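Local coordinates for uncharacterized HTH-type transcriptional regulator HI_0893 (Haemophilus influenzae, PDB 3QKX), which probably binds regulatory DNA through an N-terminal helix-turn-helix domain and controls transcription as a TetR-family regulator, at residues E11-F14 against S15-R19; F81-Q84 against Y85-M88; C125-D128 against L129-H132. One frame throughout, in Å; residues are numbered along the deposited sequence.

The three contacts follow one another along an all-helical chain, each within a single helix: contact 1 on helix 6-23, contact 2 on helix 81-98 and contact 3 on helix 126-137. Contact 1 belongs to the TetR-type DNA-binding region and lies on the opposite side of the chain's centre from the other two, its centre about 31 Å from that of contact 2 and 29 Å from that of contact 3. Contacts 2 and 3, with centres about 12 Å apart, touch: F130 packs on F81, Q84 and M88, and R126 on M88. One contact thus lies in the probable DNA-binding region and two in the C-terminal region, where helices 81-98 and 126-137 pack on each other.

Contact 1 (E11-F14 against S15-R19); sequences EQIF and SATDR
T17 lays its side chain back over the preceding helical turn, its CB 3.2 Å from F14 O and its hydroxyl on the carbonyl of I13. That carbonyl oxygen, I13 O, takes two bonds, one from T17 N at 2.8 Å and one from T17 OG1 at 3.2 Å. The hydroxyl donates from above the carbonyl plane, 41° out of it, while the amide lies closer to the plane. A chi1 of -70° turns OG1 beside its own backbone N and onto I13 O, and threonine can therefore satisfy its hydroxyl within the helix although the residue is buried. The side chain of T17 at the same time packs on L34, L55 and F59, while A16, small enough for close helix packing, sits against E37 and A38, and I13 against A38 and F49.

On the more polar flank, one water donates to Q12 O at 2.6 Å and accepts from R19 NH2 at 2.8 Å, bridging the two turns. The R19 guanidinium also passes one face over A16 CA. E11 OE2 and D18 OD2, both acidic, keep 6.0 Å apart and share R62 of helix 52-72 as a salt-bridge partner, while R19 NH1 pairs with E37. Charge thus ties this first helix of the helix-turn-helix domain to helices 31-38 and 52-72, and R62 probably offsets the repulsion between the two carboxylates.

Contact 2 (F81-Q84 against Y85-M88); sequences FFEQ and YRQM. With SO4 (sulfate ion), chain F.
Four successive i to i+4 bonds, from Y85 N to F81 O through M88 N to Q84 O, wind the first turns of helix 81-98. E83 and R86 run out from the helix alongside each other and form a salt bridge in which R86 NH1 donates to E83 OE1 at 2.9 Å. The oxygen offers its syn lone pair, and the carboxylate stands almost square to the guanidinium, their planes 83° apart. Glutamate reaches this place because its chain folds at chi2 (-61°), whereas the arginine runs extended from CG to NE and carries its charge well out from the helix. A sulfate ion, probably from the crystallisation liquor, sits at the guanidinium edge with its sulfur in plane: R86 NH1 donates to sulfate O2 at 3.0 Å and R86 NH2 to sulfate O3 at 2.9 Å, with a weak further bond from NH2 to O2. Three anionic groups, E83, the sulfate and E176, which takes NE, share the N-H donors of R86 and probably balance its charge and that of nearby K90.

The helix is part of the helical C-terminal domain of this TetR-family regulator. F82 brings CE2 within 4.1 Å of R86 CD, its ring obliquely placed against the arginine's methylene. The side carrying F82 and Y85 packs on helix 172-184: F82 and R86 rest on I179, both rings meet W183, and the Y85 hydroxyl bonds to S182, which suits an aromatic residue with a polar end at a buried helix junction. M88, a methionine present as selenomethionine, is unbranched and can bend at chi3 (-69°), returning its CE to 3.7 Å from Q84 O; Q84 NE2 bonds back to K79 O, and both residues touch F130 of helix 126-137.

Contact 3 (C125-D128 against L129-H132); sequences CRWD and LFCH. With EDO (1,2-ethanediol), chain C.
W127 and C131, one helical turn apart, form the tight part of this contact: the cysteine sulfur lies over one face of the indole, C131 SG 3.3 Å from W127 CE2 and 3.6 Å from the centroid of the five-membered ring. In this sulfur-aromatic contact SG stands 27° off the normal of the five-membered ring, offset toward the rim of the indole; cysteine is small enough to come this close, and its sulfur is polarisable. The indole gets there with CG anti to the backbone N (chi1 178°), which swings the ring alongside the following turn. F130 touches it from another direction, F130 CD2 3.9 Å from W127 CZ3, the two ring planes oblique at 31°. The buried W127 NE1 is satisfied by E145 O.

Looser and more polar are R126, D128 and H132. R126 folds at chi2 and chi3 so that L129 CD1 lies over one face of its guanidinium, 3.8 Å from R126 NH1, an apolar methyl against a flat cation that also makes a cation-pi contact with F75. D128 OD1 accepts a weak, 3.4 Å bond from O2 of a bound 1,2-ethanediol. H132, exposed, is a polar residue that suits solvent. At the start of the helix C125 is the N-cap, its sulfur accepting a weak bond from W127 N.

The buried face is enclosed by several helices: C125 and W127 meet L71 of helix 52-72, W127 and C131 meet L148 of helix 145-151, and F130 packs on F81, Q84 and M88 of helix 81-98, so that helix 126-137 is wedged among three others.

Contact 1 (E11-F14 against S15-R19)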
loop_
_atom_site.group_PDB
_atom_site.type_symbol
_atom_site.label_atom_id
_atom_site.label_comp_id
_atom_site.label_asym_id
_atom_site.label_seq_id
_atom_site.Cartn_x
_atom_site.Cartn_y
_atom_site.Cartn_z
ATOM N N GLU A 11 -16.490 18.084 -10.770
ATOM C CA GLU A 11 -16.532 16.656 -10.424
ATOM C C GLU A 11 -16.623 15.691 -11.669
ATOM O O GLU A 11 -16.165 14.622 -11.687
ATOM C CB GLU A 11 -17.683 16.374 -9.435
ATOM C CG GLU A 11 -17.784 14.895 -8.929
ATOM C CD GLU A 11 -16.488 14.363 -8.332
ATOM O OE1 GLU A 11 -15.799 15.119 -7.605
ATOM O OE2 GLU A 11 -16.166 13.179 -8.572
ATOM N N GLN A 12 -17.344 16.282 -12.690
ATOM C CA GLN A 12 -17.360 15.665 -14.015
ATOM C C GLN A 12 -15.930 15.465 -14.516
ATOM O O GLN A 12 -15.576 14.388 -14.952
ATOM C CB GLN A 12 -18.168 16.539 -14.989
ATOM C CG GLN A 12 -18.579 15.854 -16.290
ATOM C CD GLN A 12 -19.442 16.757 -17.164
ATOM O OE1 GLN A 12 -20.301 17.471 -16.663
ATOM N NE2 GLN A 12 -19.211 16.724 -18.479
ATOM N N ILE A 13 -15.106 16.496 -14.388
ATOM C CA ILE A 13 -13.707 16.430 -14.807
ATOM C C ILE A 13 -12.878 15.537 -13.868
ATOM O O ILE A 13 -12.047 14.750 -14.337
ATOM C CB ILE A 13 -13.082 17.846 -14.929
ATOM C CG1 ILE A 13 -13.734 18.618 -16.098
ATOM C CG2 ILE A 13 -11.588 17.770 -15.160
ATOM C CD1 ILE A 13 -13.633 20.163 -15.995
ATOM N N PHE A 14 -13.121 15.625 -12.561
ATOM C CA PHE A 14 -12.349 14.827 -11.609
ATOM C C PHE A 14 -12.614 13.327 -11.797
ATOM O O PHE A 14 -11.686 12.533 -11.828
ATOM C CB PHE A 14 -12.640 15.234 -10.154
ATOM C CG PHE A 14 -12.147 16.619 -9.771
ATOM C CD1 PHE A 14 -10.905 17.098 -10.184
ATOM C CD2 PHE A 14 -12.914 17.412 -8.930
ATOM C CE1 PHE A 14 -10.476 18.357 -9.810
ATOM C CE2 PHE A 14 -12.483 18.680 -8.543
ATOM C CZ PHE A 14 -11.264 19.150 -8.975
ATOM N N SER A 15 -13.889 12.970 -11.938
ATOM C CA SER A 15 -14.305 11.617 -12.292
ATOM C C SER A 15 -13.550 11.084 -13.510
ATOM O O SER A 15 -13.121 9.945 -13.528
ATOM C CB SER A 15 -15.814 11.606 -12.572
ATOM O OG SER A 15 -16.222 10.408 -13.223
ATOM N N ALA A 16 -13.427 11.921 -14.533
ATOM C CA ALA A 16 -12.703 11.564 -15.743
ATOM C C ALA A 16 -11.209 11.466 -15.502
ATOM O O ALA A 16 -10.548 10.704 -16.158
ATOM C CB ALA A 16 -13.006 12.602 -16.878
ATOM N N THR A 17 -10.676 12.268 -14.590
ATOM C CA THR A 17 -9.263 12.193 -14.230
ATOM C C THR A 17 -8.924 10.811 -13.668
ATOM O O THR A 17 -7.942 10.197 -14.073
ATOM C CB THR A 17 -8.863 13.276 -13.203
ATOM O OG1 THR A 17 -8.879 14.562 -13.821
ATOM C CG2 THR A 17 -7.452 12.999 -12.636
ATOM N N ASP A 18 -9.754 10.335 -12.746
ATOM C CA ASP A 18 -9.649 8.978 -12.233
ATOM C C ASP A 18 -9.538 7.939 -13.347
ATOM O O ASP A 18 -8.589 7.152 -13.370
ATOM C CB ASP A 18 -10.863 8.644 -11.370
ATOM C CG ASP A 18 -10.628 8.892 -9.910
ATOM O OD1 ASP A 18 -9.578 8.472 -9.372
ATOM O OD2 ASP A 18 -11.539 9.446 -9.278
ATOM N N ARG A 19 -10.484 7.974 -14.282
ATOM C CA ARG A 19 -10.547 6.975 -15.360
ATOM C C ARG A 19 -9.301 6.963 -16.229
ATOM O O ARG A 19 -8.723 5.914 -16.455
ATOM C CB ARG A 19 -11.776 7.205 -16.246
ATOM C CG ARG A 19 -13.094 6.902 -15.556
ATOM C CD ARG A 19 -14.271 6.972 -16.536
ATOM N NE ARG A 19 -15.299 7.856 -15.994
ATOM C CZ ARG A 19 -15.606 9.092 -16.420
ATOM N NH1 ARG A 19 -15.053 9.641 -17.516
ATOM N NH2 ARG A 19 -16.537 9.773 -15.761
HETATM O O HOH W 1 -16.738 12.557 -16.330
#

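Contact 2 (F81-Q84 against Y85-M88)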
loop_
_atom_site.group_PDB
_atom_site.type_symbol
_atom_site.label_atom_id
_atom_site.label_comp_id
_atom_site.label_asym_id
_atom_site.label_seq_id
_atom_site.Cartn_x
_atom_site.Cartn_y
_atom_site.Cartn_z
ATOM N N PHE A 81 -17.183 1.639 20.824
ATOM C CA PHE A 81 -16.028 2.050 20.038
ATOM C C PHE A 81 -15.656 1.010 18.996
ATOM O O PHE A 81 -15.271 1.378 17.873
ATOM C CB PHE A 81 -14.825 2.371 20.950
ATOM C CG PHE A 81 -15.007 3.648 21.766
ATOM C CD1 PHE A 81 -15.043 4.893 21.137
ATOM C CD2 PHE A 81 -15.191 3.602 23.138
ATOM C CE1 PHE A 81 -15.222 6.063 21.856
ATOM C CE2 PHE A 81 -15.384 4.793 23.872
ATOM C CZ PHE A 81 -15.393 6.017 23.218
ATOM N N PHE A 82 -15.805 -0.276 19.342
ATOM C CA PHE A 82 -15.593 -1.359 18.368
ATOM C C PHE A 82 -16.527 -1.235 17.175
ATOM O O PHE A 82 -16.097 -1.349 16.046
ATOM C CB PHE A 82 -15.801 -2.736 19.008
ATOM C CG PHE A 82 -15.750 -3.852 18.028
ATOM C CD1 PHE A 82 -14.603 -4.082 17.292
ATOM C CD2 PHE A 82 -16.857 -4.659 17.798
ATOM C CE1 PHE A 82 -14.549 -5.131 16.337
ATOM C CE2 PHE A 82 -16.807 -5.713 16.834
ATOM C CZ PHE A 82 -15.653 -5.939 16.126
ATOM N N GLU A 83 -17.806 -1.012 17.432
ATOM C CA GLU A 83 -18.767 -0.850 16.336
ATOM C C GLU A 83 -18.492 0.403 15.502
ATOM O O GLU A 83 -18.730 0.393 14.287
ATOM C CB GLU A 83 -20.210 -0.842 16.847
ATOM C CG GLU A 83 -20.664 -2.173 17.483
ATOM C CD GLU A 83 -20.619 -3.389 16.514
ATOM O OE1 GLU A 83 -20.603 -3.196 15.261
ATOM O OE2 GLU A 83 -20.591 -4.539 17.027
ATOM N N GLN A 84 -17.977 1.456 16.138
ATOM C CA GLN A 84 -17.541 2.634 15.409
ATOM C C GLN A 84 -16.373 2.279 14.516
ATOM O O GLN A 84 -16.312 2.699 13.382
ATOM C CB GLN A 84 -17.151 3.772 16.357
ATOM C CG GLN A 84 -18.321 4.358 17.133
ATOM C CD GLN A 84 -17.883 5.326 18.236
ATOM O OE1 GLN A 84 -16.797 5.916 18.173
ATOM N NE2 GLN A 84 -18.737 5.502 19.237
ATOM N N TYR A 85 -15.450 1.485 15.035
ATOM C CA TYR A 85 -14.318 1.028 14.259
ATOM C C TYR A 85 -14.770 0.070 13.143
ATOM O O TYR A 85 -14.317 0.185 12.032
ATOM C CB TYR A 85 -13.276 0.366 15.153
ATOM C CG TYR A 85 -12.181 -0.328 14.369
ATOM C CD1 TYR A 85 -11.081 0.360 13.920
ATOM C CD2 TYR A 85 -12.235 -1.698 14.130
ATOM C CE1 TYR A 85 -10.063 -0.304 13.187
ATOM C CE2 TYR A 85 -11.245 -2.341 13.413
ATOM C CZ TYR A 85 -10.171 -1.639 12.942
ATOM O OH TYR A 85 -9.195 -2.311 12.235
ATOM N N ARG A 86 -15.660 -0.860 13.467
ATOM C CA ARG A 86 -16.185 -1.804 12.495
ATOM C C ARG A 86 -16.920 -1.098 11.368
ATOM O O ARG A 86 -16.743 -1.441 10.217
ATOM C CB ARG A 86 -17.106 -2.793 13.194
ATOM C CG ARG A 86 -17.823 -3.776 12.290
ATOM C CD ARG A 86 -18.303 -4.953 13.089
ATOM N NE ARG A 86 -19.192 -5.788 12.309
ATOM C CZ ARG A 86 -20.519 -5.666 12.235
ATOM N NH1 ARG A 86 -21.194 -4.714 12.900
ATOM N NH2 ARG A 86 -21.190 -6.503 11.452
ATOM N N GLN A 87 -17.717 -0.093 11.694
ATOM C CA GLN A 87 -18.371 0.724 10.658
ATOM C C GLN A 87 -17.340 1.359 9.737
ATOM O O GLN A 87 -17.505 1.341 8.531
ATOM C CB GLN A 87 -19.206 1.823 11.298
ATOM C CG GLN A 87 -20.049 2.670 10.314
ATOM C CD GLN A 87 -21.104 1.841 9.636
ATOM O OE1 GLN A 87 -22.020 1.377 10.279
ATOM N NE2 GLN A 87 -20.936 1.594 8.349
HETATM N N MSE A 88 -16.297 1.944 10.317
HETATM C CA MSE A 88 -15.260 2.602 9.523
HETATM C C MSE A 88 -14.542 1.596 8.631
HETATM O O MSE A 88 -14.229 1.900 7.492
HETATM C CB MSE A 88 -14.245 3.338 10.419
HETATM C CG MSE A 88 -14.746 4.664 10.940
HETATM SE SE MSE A 88 -13.327 5.674 11.838
HETATM C CE MSE A 88 -13.069 4.559 13.424
HETATM S S SO4 F . -24.538 -5.423 11.718
HETATM O O1 SO4 F . -24.606 -3.961 11.818
HETATM O O2 SO4 F . -23.871 -5.999 12.888
HETATM O O3 SO4 F . -23.819 -5.783 10.492
HETATM O O4 SO4 F . -25.882 -5.987 11.651
#

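Contact 3 (C125-D128 against L129-H132)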
loop_
_atom_site.group_PDB
_atom_site.type_symbol
_atom_site.label_atom_id
_atom_site.label_comp_id
_atom_site.label_asym_id
_atom_site.label_seq_id
_atom_site.Cartn_x
_atom_site.Cartn_y
_atom_site.Cartn_z
ATOM N N CYS A 125 -10.227 14.929 11.447
ATOM C CA CYS A 125 -10.396 13.652 10.790
ATOM C C CYS A 125 -11.089 12.687 11.748
ATOM O O CYS A 125 -10.726 12.613 12.910
ATOM C CB CYS A 125 -9.032 13.092 10.379
ATOM S SG CYS A 125 -9.107 11.485 9.588
ATOM N N ARG A 126 -12.081 11.951 11.256
ATOM C CA ARG A 126 -12.821 10.988 12.078
ATOM C C ARG A 126 -11.891 9.989 12.796
ATOM O O ARG A 126 -12.107 9.674 13.961
ATOM C CB ARG A 126 -13.862 10.238 11.218
ATOM C CG ARG A 126 -14.667 9.125 11.917
ATOM C CD ARG A 126 -15.294 9.574 13.231
ATOM N NE ARG A 126 -16.076 10.812 13.100
ATOM C CZ ARG A 126 -16.457 11.601 14.112
ATOM N NH1 ARG A 126 -16.108 11.326 15.369
ATOM N NH2 ARG A 126 -17.192 12.711 13.866
ATOM N N TRP A 127 -10.846 9.527 12.112
ATOM C CA TRP A 127 -9.890 8.604 12.715
ATOM C C TRP A 127 -9.218 9.219 13.917
ATOM O O TRP A 127 -9.142 8.583 14.982
ATOM C CB TRP A 127 -8.806 8.184 11.728
ATOM C CG TRP A 127 -7.811 7.285 12.368
ATOM C CD1 TRP A 127 -6.490 7.550 12.614
ATOM C CD2 TRP A 127 -8.065 5.985 12.910
ATOM N NE1 TRP A 127 -5.911 6.487 13.273
ATOM C CE2 TRP A 127 -6.855 5.506 13.441
ATOM C CE3 TRP A 127 -9.191 5.175 12.981
ATOM C CZ2 TRP A 127 -6.753 4.263 14.055
ATOM C CZ3 TRP A 127 -9.081 3.928 13.588
ATOM C CH2 TRP A 127 -7.880 3.494 14.117
ATOM N N ASP A 128 -8.703 10.432 13.730
ATOM C CA ASP A 128 -8.012 11.158 14.785
ATOM C C ASP A 128 -8.938 11.349 15.973
ATOM O O ASP A 128 -8.540 11.082 17.119
ATOM C CB ASP A 128 -7.490 12.536 14.282
ATOM C CG ASP A 128 -6.200 12.428 13.401
ATOM O OD1 ASP A 128 -5.625 11.326 13.241
ATOM O OD2 ASP A 128 -5.759 13.472 12.877
ATOM N N LEU A 129 -10.167 11.795 15.690
ATOM C CA LEU A 129 -11.177 12.050 16.724
ATOM C C LEU A 129 -11.536 10.782 17.460
ATOM O O LEU A 129 -11.657 10.781 18.690
ATOM C CB LEU A 129 -12.461 12.636 16.125
ATOM C CG LEU A 129 -12.468 14.070 15.566
ATOM C CD1 LEU A 129 -13.898 14.470 15.169
ATOM C CD2 LEU A 129 -11.896 15.073 16.545
ATOM N N PHE A 130 -11.726 9.710 16.709
ATOM C CA PHE A 130 -12.067 8.433 17.291
ATOM C C PHE A 130 -10.963 7.955 18.235
ATOM O O PHE A 130 -11.248 7.504 19.334
ATOM C CB PHE A 130 -12.308 7.409 16.194
ATOM C CG PHE A 130 -12.332 5.983 16.681
ATOM C CD1 PHE A 130 -13.495 5.446 17.207
ATOM C CD2 PHE A 130 -11.193 5.175 16.600
ATOM C CE1 PHE A 130 -13.543 4.135 17.657
ATOM C CE2 PHE A 130 -11.232 3.837 17.035
ATOM C CZ PHE A 130 -12.413 3.322 17.575
ATOM N N CYS A 131 -9.713 8.050 17.786
ATOM C CA CYS A 131 -8.559 7.701 18.609
ATOM C C CYS A 131 -8.545 8.481 19.890
ATOM O O CYS A 131 -8.278 7.909 20.927
ATOM C CB CYS A 131 -7.251 7.912 17.852
ATOM S SG CYS A 131 -6.981 6.666 16.574
ATOM N N HIS A 132 -8.863 9.776 19.829
ATOM C CA HIS A 132 -8.848 10.621 21.012
ATOM C C HIS A 132 -9.911 10.179 22.032
ATOM O O HIS A 132 -9.602 10.048 23.220
ATOM C CB HIS A 132 -9.036 12.100 20.639
ATOM C CG HIS A 132 -8.863 13.047 21.794
ATOM N ND1 HIS A 132 -7.735 13.058 22.594
ATOM C CD2 HIS A 132 -9.670 14.035 22.272
ATOM C CE1 HIS A 132 -7.860 14.001 23.519
ATOM N NE2 HIS A 132 -9.024 14.606 23.348
HETATM C C1 EDO C . -3.884 8.925 10.125
HETATM O O1 EDO C . -3.960 8.182 8.901
HETATM C C2 EDO C . -2.918 10.097 9.971
HETATM O O2 EDO C . -2.972 10.916 11.148
#